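ABC transporter substrate binding protein (Ribose) (Agrobacterium vitis S4, PDB 4WT7) probably captures a sugar or sugar alcohol for uptake by an ABC transporter, and holds D-allitol between its two lobes in this crystal. Local coordinates at residues A168-Q173 against G249-P254; T118-S123 against S132-I137; E57-R60 against E64-A67; L28-K33 against Q281-V286. All coordinates share one frame; numbering follows the deposited sequence.

Contact 1: A168-Q173 against G249-P254. With X9X (D-allitol), chain C.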
# COMPACT_ATOMS: atom_id res chain seq x y z
N ALA A 168 0.28 4.10 7.72
CA ALA A 168 0.22 5.01 8.85
C ALA A 168 -0.41 6.31 8.39
O ALA A 168 -1.27 6.88 9.06
CB ALA A 168 1.62 5.29 9.39
N ILE A 169 0.03 6.80 7.25
CA ILE A 169 -0.50 8.09 6.78
C ILE A 169 -2.00 7.96 6.49
O ILE A 169 -2.79 8.86 6.81
CB ILE A 169 0.28 8.61 5.55
CG1 ILE A 169 1.77 8.81 5.91
CG2 ILE A 169 -0.33 9.91 4.97
CD1 ILE A 169 2.65 9.10 4.62
N ARG A 170 -2.39 6.86 5.86
CA ARG A 170 -3.79 6.69 5.50
C ARG A 170 -4.63 6.64 6.77
O ARG A 170 -5.69 7.26 6.84
CB ARG A 170 -4.01 5.42 4.67
CG ARG A 170 -3.48 5.52 3.22
CD ARG A 170 -3.18 4.17 2.61
NE ARG A 170 -2.23 4.28 1.51
CZ ARG A 170 -1.65 3.25 0.89
NH1 ARG A 170 -1.92 1.99 1.23
NH2 ARG A 170 -0.77 3.48 -0.04
N TYR A 171 -4.15 5.94 7.80
CA TYR A 171 -4.89 5.84 9.04
C TYR A 171 -4.98 7.21 9.71
O TYR A 171 -6.07 7.65 10.10
CB TYR A 171 -4.28 4.81 9.98
CG TYR A 171 -4.96 4.79 11.31
CD1 TYR A 171 -6.22 4.22 11.47
CD2 TYR A 171 -4.38 5.40 12.41
CE1 TYR A 171 -6.84 4.21 12.71
CE2 TYR A 171 -5.00 5.39 13.65
CZ TYR A 171 -6.23 4.79 13.79
OH TYR A 171 -6.85 4.81 15.04
N ASP A 172 -3.84 7.90 9.81
CA ASP A 172 -3.82 9.24 10.40
C ASP A 172 -4.83 10.17 9.74
O ASP A 172 -5.50 10.99 10.39
CB ASP A 172 -2.41 9.84 10.30
CG ASP A 172 -1.45 9.23 11.28
OD1 ASP A 172 -1.90 8.47 12.17
OD2 ASP A 172 -0.25 9.50 11.20
N GLN A 173 -4.98 10.04 8.43
CA GLN A 173 -5.90 10.91 7.72
C GLN A 173 -7.35 10.56 8.02
O GLN A 173 -8.20 11.45 8.09
CB GLN A 173 -5.61 10.89 6.24
CG GLN A 173 -4.27 11.51 5.91
CD GLN A 173 -4.22 12.99 6.32
OE1 GLN A 173 -3.81 13.36 7.43
NE2 GLN A 173 -4.67 13.84 5.41
N GLY A 249 -11.17 1.02 0.83
CA GLY A 249 -9.77 0.65 0.79
C GLY A 249 -8.91 1.32 -0.28
O GLY A 249 -9.33 2.27 -0.97
N VAL A 250 -7.69 0.81 -0.41
CA VAL A 250 -6.71 1.39 -1.29
C VAL A 250 -5.92 0.31 -2.03
O VAL A 250 -5.75 -0.79 -1.50
CB VAL A 250 -5.71 2.23 -0.43
CG1 VAL A 250 -4.66 2.88 -1.29
CG2 VAL A 250 -6.45 3.24 0.40
N ASP A 251 -5.48 0.67 -3.24
CA ASP A 251 -4.57 -0.08 -4.13
C ASP A 251 -5.18 -0.22 -5.54
O ASP A 251 -4.46 -0.18 -6.54
CB ASP A 251 -4.20 -1.47 -3.60
CG ASP A 251 -3.17 -1.42 -2.49
OD1 ASP A 251 -2.82 -0.31 -2.07
OD2 ASP A 251 -2.77 -2.52 -2.01
N GLY A 252 -6.51 -0.39 -5.61
CA GLY A 252 -7.16 -0.75 -6.86
C GLY A 252 -6.67 -2.08 -7.43
O GLY A 252 -6.35 -2.18 -8.62
N SER A 253 -6.60 -3.11 -6.60
CA SER A 253 -6.38 -4.45 -7.14
C SER A 253 -7.59 -4.75 -8.03
O SER A 253 -8.69 -4.35 -7.72
CB SER A 253 -6.25 -5.48 -6.01
OG SER A 253 -5.39 -5.00 -4.99
N PRO A 254 -7.38 -5.44 -9.15
CA PRO A 254 -8.47 -5.68 -10.10
C PRO A 254 -9.65 -6.41 -9.48
O PRO A 254 -10.81 -6.06 -9.74
CB PRO A 254 -7.84 -6.58 -11.17
CG PRO A 254 -6.38 -6.30 -11.09
CD PRO A 254 -6.08 -5.92 -9.66
OAA X9X C . 1.87 -2.93 3.79
CAG X9X C . 0.69 -3.44 3.27
CAI X9X C . 0.12 -2.80 2.05
OAC X9X C . -0.42 -1.53 2.33
CAK X9X C . 1.10 -2.82 0.92
OAE X9X C . 1.50 -4.13 0.80
CAL X9X C . 0.43 -2.45 -0.41
OAF X9X C . -0.65 -3.28 -0.68
CAJ X9X C . 0.08 -0.99 -0.62
OAD X9X C . -1.12 -0.62 -0.04
CAH X9X C . 1.16 0.00 -0.28
OAB X9X C . 1.14 1.20 -1.03
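In the D-allitol pocket of this type I periplasmic binding protein fold, between the two lobes, Arg-170 from helix 165-178 meets Val-250 and Asp-251 from the loop that follows strand 246-249. The arginine and the valine approach from opposite directions. Val-250 CG1 sits over the centre of one guanidinium face, 3.7 Å from Arg-170 CZ, so the methyl backs the flat group, and OAD of the ligand lies at its edge. From CG to NE the arginine chain runs extended, which carries the guanidinium from the helix to the sugar alcohol.

Two nitrogens then grip the ligand. Arg-170 NH1 gives a hydrogen bond to OAD of D-allitol at 3.0 Å, with OAD in the guanidinium plane, and NH2 gives one to OAB at 3.1 Å; both are fairly straight, with N-H...O angles of 161°. Outside the two segments, Asn-134 OD1 takes the NE hydrogen and Ala-225 O is a further acceptor for NH1, which together help fix the rotation of the group.

Between Asp-251 and Arg-170 there is charge proximity rather than a salt bridge: OD1 stands 4.1 Å from NH1, well off the guanidinium plane. The carboxylate serves the ligand, with Gln-273 NE2 a further donor to OD1. Asp-251 OD1 accepts from D-allitol OAD at 2.7 Å and Asp-251 OD2 from OAF at 2.6 Å.

Contact 2: T118-S123 against S132-I137. With X9X (D-allitol), chain C.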
# COMPACT_ATOMS: atom_id res chain seq x y z
N THR A 118 13.72 4.07 -1.88
CA THR A 118 12.63 3.22 -1.43
C THR A 118 11.34 3.40 -2.24
O THR A 118 11.16 4.36 -2.98
CB THR A 118 12.32 3.47 0.04
OG1 THR A 118 12.10 4.87 0.24
CG2 THR A 118 13.47 3.03 0.95
N ILE A 119 10.44 2.44 -2.06
CA ILE A 119 9.04 2.56 -2.46
C ILE A 119 8.19 2.30 -1.21
O ILE A 119 8.32 1.26 -0.56
CB ILE A 119 8.69 1.59 -3.59
CG1 ILE A 119 9.57 1.90 -4.81
CG2 ILE A 119 7.18 1.67 -3.94
CD1 ILE A 119 9.66 0.82 -5.81
N ASP A 120 7.36 3.27 -0.88
CA ASP A 120 6.50 3.21 0.30
C ASP A 120 7.29 3.01 1.59
O ASP A 120 6.90 2.22 2.44
CB ASP A 120 5.45 2.11 0.15
CG ASP A 120 4.30 2.51 -0.70
OD1 ASP A 120 4.16 3.71 -0.98
OD2 ASP A 120 3.51 1.60 -1.07
N VAL A 121 8.43 3.71 1.73
CA VAL A 121 9.15 3.68 3.00
C VAL A 121 9.72 5.07 3.27
O VAL A 121 10.64 5.50 2.57
CB VAL A 121 10.34 2.68 3.02
CG1 VAL A 121 10.99 2.69 4.43
CG2 VAL A 121 9.92 1.23 2.63
N GLY A 122 9.20 5.76 4.28
CA GLY A 122 9.61 7.12 4.58
C GLY A 122 10.79 7.12 5.54
O GLY A 122 10.69 7.48 6.70
N SER A 123 11.90 6.64 5.04
CA SER A 123 13.10 6.56 5.83
C SER A 123 13.97 7.79 5.67
O SER A 123 14.13 8.30 4.58
CB SER A 123 13.90 5.36 5.38
OG SER A 123 15.15 5.31 6.03
N SER A 132 2.65 7.06 -3.45
CA SER A 132 1.52 7.94 -3.71
C SER A 132 1.59 9.07 -2.69
O SER A 132 2.28 8.94 -1.69
CB SER A 132 0.19 7.18 -3.55
OG SER A 132 0.05 6.15 -4.52
N ASP A 133 0.86 10.16 -2.92
CA ASP A 133 0.66 11.18 -1.92
C ASP A 133 -0.43 10.64 -0.99
O ASP A 133 -1.62 10.84 -1.25
CB ASP A 133 0.21 12.48 -2.56
CG ASP A 133 -0.28 13.51 -1.57
OD1 ASP A 133 -0.50 13.20 -0.38
OD2 ASP A 133 -0.44 14.68 -2.00
N ASN A 134 0.00 9.97 0.06
CA ASN A 134 -0.91 9.29 0.96
C ASN A 134 -1.74 10.19 1.86
O ASN A 134 -2.75 9.78 2.38
CB ASN A 134 -0.15 8.23 1.74
CG ASN A 134 0.19 7.08 0.85
OD1 ASN A 134 -0.70 6.39 0.37
ND2 ASN A 134 1.46 6.92 0.54
N TRP A 135 -1.34 11.44 1.99
CA TRP A 135 -2.20 12.38 2.67
C TRP A 135 -3.47 12.62 1.84
O TRP A 135 -4.59 12.58 2.38
CB TRP A 135 -1.43 13.66 2.92
CG TRP A 135 -0.30 13.44 3.89
CD1 TRP A 135 -0.39 13.46 5.24
CD2 TRP A 135 1.08 13.14 3.59
NE1 TRP A 135 0.81 13.23 5.80
CE2 TRP A 135 1.75 13.04 4.81
CE3 TRP A 135 1.82 13.01 2.40
CZ2 TRP A 135 3.13 12.74 4.92
CZ3 TRP A 135 3.19 12.72 2.50
CH2 TRP A 135 3.83 12.59 3.75
N GLY A 136 -3.27 12.80 0.54
CA GLY A 136 -4.37 12.96 -0.42
C GLY A 136 -5.24 11.71 -0.43
O GLY A 136 -6.44 11.81 -0.27
N ILE A 137 -4.61 10.54 -0.60
CA ILE A 137 -5.34 9.28 -0.58
C ILE A 137 -6.20 9.13 0.67
O ILE A 137 -7.40 8.84 0.61
CB ILE A 137 -4.38 8.09 -0.66
CG1 ILE A 137 -3.92 7.91 -2.11
CG2 ILE A 137 -5.06 6.80 -0.18
CD1 ILE A 137 -2.98 6.75 -2.31
OAA X9X C . 1.87 -2.93 3.79
CAG X9X C . 0.69 -3.44 3.27
CAI X9X C . 0.12 -2.80 2.05
OAC X9X C . -0.42 -1.53 2.33
CAK X9X C . 1.10 -2.82 0.92
OAE X9X C . 1.50 -4.13 0.80
CAL X9X C . 0.43 -2.45 -0.41
OAF X9X C . -0.65 -3.28 -0.68
CAJ X9X C . 0.08 -0.99 -0.62
OAD X9X C . -1.12 -0.62 -0.04
CAH X9X C . 1.16 0.00 -0.28
OAB X9X C . 1.14 1.20 -1.03
O HOH W 1 1.85 4.77 -1.70
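Asp-120 faces Ser-132 and Asn-134 across a water rather than touching them directly, at the point where the chain of this two-lobed binding fold passes from strand 129-131 of one lobe to helix 134-148 of the other. The carboxylate sits just beyond the end of strand 116-119, and its two oxygens serve different partners. Asp-120 OD1 accepts from the water at 2.6 Å. That same water accepts from Ser-132 N at 3.0 Å and from Asn-134 ND2 at 3.1 Å, so one solvent molecule ties the carboxylate to the backbone and side chain opposite. OD1 is also bonded to Thr-131 OG1. OD2 takes the hydrogen bond from OAB of D-allitol; the modelled 2.4 Å between Asp-120 OD2 and OAB of D-allitol is very short, and its exact length is doubtful.

The Asn-134 side chain is turned so that its two ends look to different partners, ND2 to the water while OD1 is engaged by the arginine of helix 165-178; Ser-132 OG goes to Gln-273. One residue before the helix, Asp-133 is the N-cap: Gly-136 N reaches Asp-133 OD1 at 2.9 Å, nearly straight at 171°, from above the carboxylate plane.

Contact 3: E57-R60 against E64-A67; sequences EVKR and EPLA
Val-58 and Pro-65 form the tight side of this contact, where the last turn of helix 45-60 lies against the start of strand 64-69. The two side chains run antiparallel as they pass. Val-58 CG1, anti to its own backbone N (chi1 165°), is the branch that does the touching: it lies 3.8 Å from Pro-65 CD and equally 3.8 Å from Glu-64 N, so one methyl lies against both the proline ring and the backbone nitrogen of Glu-64. No hydrogen bond crosses between the segments; the join is apolar.

Toward solvent the fit slackens. Lys-59 crosses the proline at about a right angle and brings only its aliphatic part, Lys-59 CG standing 4.1 Å from Pro-65 CG. Beyond CG its chain is extended, and CE still passes near the ring on the way to the amine. Glu-64, also exposed, leaves its CA pointing away from the helix.

Glu-57 and Arg-60 pair within the helix, one turn apart, in a salt bridge. Arg-60 grips Glu-57 side-on, NE to OE1 at 2.9 Å and NH2 to OE2 at 2.8 Å, both N-H...O angles 177°, with the carboxylate at the guanidinium edge. Glu-57 OE2 has a second partner on helix 275-290.

The Val-58 and Pro-65 packing joins the helix and the second strand of the beta-alpha-beta crossover formed by strand 34-39, helix 45-60 and strand 64-69. Val-58 also packs on Ile-35 of the first strand and on Ile-283 of helix 275-290, while Pro-65 lies on Ile-37 and Leu-66 reaches Leu-84 of helix 74-87.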
# COMPACT_ATOMS: atom_id res chain seq x y z
N GLU A 57 12.50 -2.80 -15.34
CA GLU A 57 13.07 -1.50 -15.70
C GLU A 57 14.60 -1.52 -15.58
O GLU A 57 15.29 -0.90 -16.37
CB GLU A 57 12.47 -0.39 -14.85
CG GLU A 57 12.84 1.02 -15.30
CD GLU A 57 12.36 1.39 -16.71
OE1 GLU A 57 11.85 0.52 -17.45
OE2 GLU A 57 12.53 2.56 -17.08
N VAL A 58 15.13 -2.20 -14.58
CA VAL A 58 16.57 -2.23 -14.45
C VAL A 58 17.12 -2.93 -15.68
O VAL A 58 18.11 -2.47 -16.28
CB VAL A 58 17.06 -2.94 -13.17
CG1 VAL A 58 18.54 -3.26 -13.27
CG2 VAL A 58 16.80 -2.11 -11.96
N LYS A 59 16.50 -4.04 -16.05
CA LYS A 59 16.90 -4.75 -17.28
C LYS A 59 16.78 -3.86 -18.52
O LYS A 59 17.67 -3.85 -19.37
CB LYS A 59 16.09 -6.03 -17.49
CG LYS A 59 16.38 -7.16 -16.53
CD LYS A 59 15.33 -8.30 -16.67
CE LYS A 59 15.52 -9.42 -15.62
NZ LYS A 59 14.58 -10.59 -15.80
N ARG A 60 15.70 -3.09 -18.61
CA ARG A 60 15.47 -2.31 -19.83
C ARG A 60 16.53 -1.22 -19.97
O ARG A 60 16.92 -0.86 -21.08
CB ARG A 60 14.07 -1.70 -19.84
CG ARG A 60 13.71 -1.07 -21.19
CD ARG A 60 12.42 -0.26 -21.13
NE ARG A 60 12.60 0.88 -20.28
CZ ARG A 60 13.10 2.05 -20.65
NH1 ARG A 60 13.50 2.25 -21.88
NH2 ARG A 60 13.23 3.02 -19.75
N GLU A 64 21.95 -4.76 -14.13
CA GLU A 64 21.81 -6.13 -13.66
C GLU A 64 21.14 -6.12 -12.30
O GLU A 64 21.72 -5.62 -11.31
CB GLU A 64 23.17 -6.83 -13.62
CG GLU A 64 23.18 -8.24 -12.97
CD GLU A 64 24.60 -8.82 -12.91
OE1 GLU A 64 25.25 -8.90 -14.00
OE2 GLU A 64 25.07 -9.14 -11.79
N PRO A 65 19.90 -6.62 -12.24
CA PRO A 65 19.19 -6.62 -10.95
C PRO A 65 19.60 -7.77 -10.05
O PRO A 65 19.83 -8.89 -10.50
CB PRO A 65 17.72 -6.76 -11.34
CG PRO A 65 17.72 -7.40 -12.68
CD PRO A 65 19.01 -6.98 -13.36
N LEU A 66 19.70 -7.48 -8.75
CA LEU A 66 19.88 -8.52 -7.76
C LEU A 66 18.61 -8.47 -6.94
O LEU A 66 18.50 -7.68 -6.00
CB LEU A 66 21.09 -8.23 -6.85
CG LEU A 66 22.50 -8.36 -7.41
CD1 LEU A 66 22.94 -7.17 -8.26
CD2 LEU A 66 23.48 -8.60 -6.25
N ALA A 67 17.66 -9.32 -7.30
CA ALA A 67 16.30 -9.19 -6.78
C ALA A 67 15.99 -10.27 -5.74
O ALA A 67 16.12 -11.46 -6.01
CB ALA A 67 15.29 -9.22 -7.90

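Contact 4: L28-K33 against Q281-V286; sequences LSLKGK and QAIQNV
Leu-30 drives into the side of helix 275-290 with both methyls: CD1 meets Ile-283 CG2 at 3.8 Å, the two side chains crossing at about a right angle, and CD2 lies more loosely by Val-286 CG1 at 4.4 Å. At the edge of the contact Leu-28 CD1 comes within 3.3 Å of Gln-284 OE1, a carbon-oxygen contact and no hydrogen bond. Gln-284 leaves the helix heading away from the 28-33 segment, but a bend at chi2 (-74°) brings OE1 back against the leucine CD1.

The next shell holds these groups in place. Gln-284 NE2 is bonded to Glu-57 OE2 of helix 45-60, which steadies the amide, and Ile-283 is backed by Val-93 of strand 91-95. The 28-33 segment is the N-terminal lead-in to strand 34-39 of the type I binding-protein fold, lying over a helix from near the other end of the chain. Two turns shape the lead-in. Ser-29 OG accepts from Lys-31 N at 3.2 Å, making an ST turn, and Leu-30 through Lys-33 form a type II beta turn closed by Lys-33 N to Leu-30 O at 2.8 Å, with Gly-32 at positive phi.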
# COMPACT_ATOMS: atom_id res chain seq x y z
N LEU A 28 18.99 8.18 -19.98
CA LEU A 28 19.34 7.38 -18.82
C LEU A 28 19.76 5.95 -19.22
O LEU A 28 19.32 5.40 -20.24
CB LEU A 28 18.16 7.34 -17.84
CG LEU A 28 17.79 8.68 -17.20
CD1 LEU A 28 16.48 8.56 -16.43
CD2 LEU A 28 18.93 9.17 -16.29
N SER A 29 20.63 5.39 -18.39
CA SER A 29 21.22 4.07 -18.61
C SER A 29 21.63 3.50 -17.26
O SER A 29 21.87 4.24 -16.30
CB SER A 29 22.45 4.16 -19.52
OG SER A 29 23.00 2.88 -19.85
N LEU A 30 21.68 2.17 -17.18
CA LEU A 30 22.24 1.49 -16.03
C LEU A 30 23.24 0.46 -16.48
O LEU A 30 23.59 -0.47 -15.74
CB LEU A 30 21.13 0.84 -15.19
CG LEU A 30 20.20 1.82 -14.45
CD1 LEU A 30 19.16 1.06 -13.66
CD2 LEU A 30 20.94 2.75 -13.53
N LYS A 31 23.75 0.64 -17.70
CA LYS A 31 24.69 -0.32 -18.27
C LYS A 31 25.86 -0.42 -17.31
O LYS A 31 26.29 0.59 -16.74
CB LYS A 31 25.11 0.12 -19.68
CG LYS A 31 26.15 -0.77 -20.33
CD LYS A 31 26.49 -0.31 -21.76
CE LYS A 31 27.67 -1.12 -22.39
NZ LYS A 31 27.35 -2.57 -22.67
N GLY A 32 26.35 -1.63 -17.06
CA GLY A 32 27.45 -1.83 -16.13
C GLY A 32 27.13 -1.64 -14.66
O GLY A 32 28.03 -1.76 -13.84
N LYS A 33 25.88 -1.35 -14.29
CA LYS A 33 25.54 -1.18 -12.87
C LYS A 33 24.83 -2.41 -12.34
O LYS A 33 24.14 -3.12 -13.07
CB LYS A 33 24.60 0.02 -12.66
CG LYS A 33 25.11 1.30 -13.27
CD LYS A 33 26.42 1.77 -12.62
CE LYS A 33 26.96 3.01 -13.30
NZ LYS A 33 28.12 3.51 -12.55
N GLN A 281 9.36 4.34 -11.68
CA GLN A 281 9.88 5.59 -11.18
C GLN A 281 11.10 5.40 -10.30
O GLN A 281 12.12 6.10 -10.45
CB GLN A 281 8.83 6.34 -10.39
CG GLN A 281 9.16 7.80 -10.33
CD GLN A 281 8.26 8.54 -9.40
OE1 GLN A 281 7.54 9.46 -9.81
NE2 GLN A 281 8.30 8.17 -8.11
N ALA A 282 11.00 4.45 -9.38
CA ALA A 282 12.12 4.21 -8.46
C ALA A 282 13.41 3.98 -9.28
O ALA A 282 14.42 4.61 -9.02
CB ALA A 282 11.85 3.03 -7.54
N ILE A 283 13.33 3.08 -10.27
CA ILE A 283 14.50 2.76 -11.08
C ILE A 283 14.94 3.93 -11.98
O ILE A 283 16.15 4.18 -12.17
CB ILE A 283 14.28 1.50 -11.92
CG1 ILE A 283 13.84 0.34 -11.04
CG2 ILE A 283 15.56 1.11 -12.58
CD1 ILE A 283 14.70 0.17 -9.77
N GLN A 284 13.98 4.65 -12.54
CA GLN A 284 14.30 5.89 -13.24
C GLN A 284 15.11 6.77 -12.30
O GLN A 284 16.13 7.33 -12.71
CB GLN A 284 13.03 6.64 -13.71
CG GLN A 284 12.36 6.07 -14.99
CD GLN A 284 13.14 6.39 -16.29
OE1 GLN A 284 13.35 7.56 -16.63
NE2 GLN A 284 13.57 5.35 -17.00
N ASN A 285 14.67 6.87 -11.04
CA ASN A 285 15.33 7.77 -10.11
C ASN A 285 16.72 7.25 -9.70
O ASN A 285 17.63 8.04 -9.45
CB ASN A 285 14.44 8.09 -8.90
CG ASN A 285 13.34 9.08 -9.26
OD1 ASN A 285 13.29 9.59 -10.38
ND2 ASN A 285 12.46 9.36 -8.32
N VAL A 286 16.89 5.93 -9.66
CA VAL A 286 18.22 5.39 -9.45
C VAL A 286 19.19 5.81 -10.57
O VAL A 286 20.31 6.28 -10.30
CB VAL A 286 18.21 3.87 -9.34
CG1 VAL A 286 19.65 3.35 -9.40
CG2 VAL A 286 17.49 3.42 -8.06

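Contacts 1 and 2 lie near the middle of the protein, their centres 10 Å apart, and share D-allitol; their work is polar, with charged side chains, a water and ligand hydroxyls. They join where helix 165-178 meets the start of helix 134-148. Contacts 3 and 4 sit more than 20 Å from the chain centre and are mostly apolar across their segments. Their centres are 9 Å apart, and helix 45-60 packs on helix 275-290 between them. Contact 3 is partly solvent-facing and local along the chain, whereas contact 4 is more buried and joins the start of the chain to a helix about 250 residues later. Contact 2 meets contact 4 through Ile-119 on Ala-282, while contacts 1 and 3 do not touch.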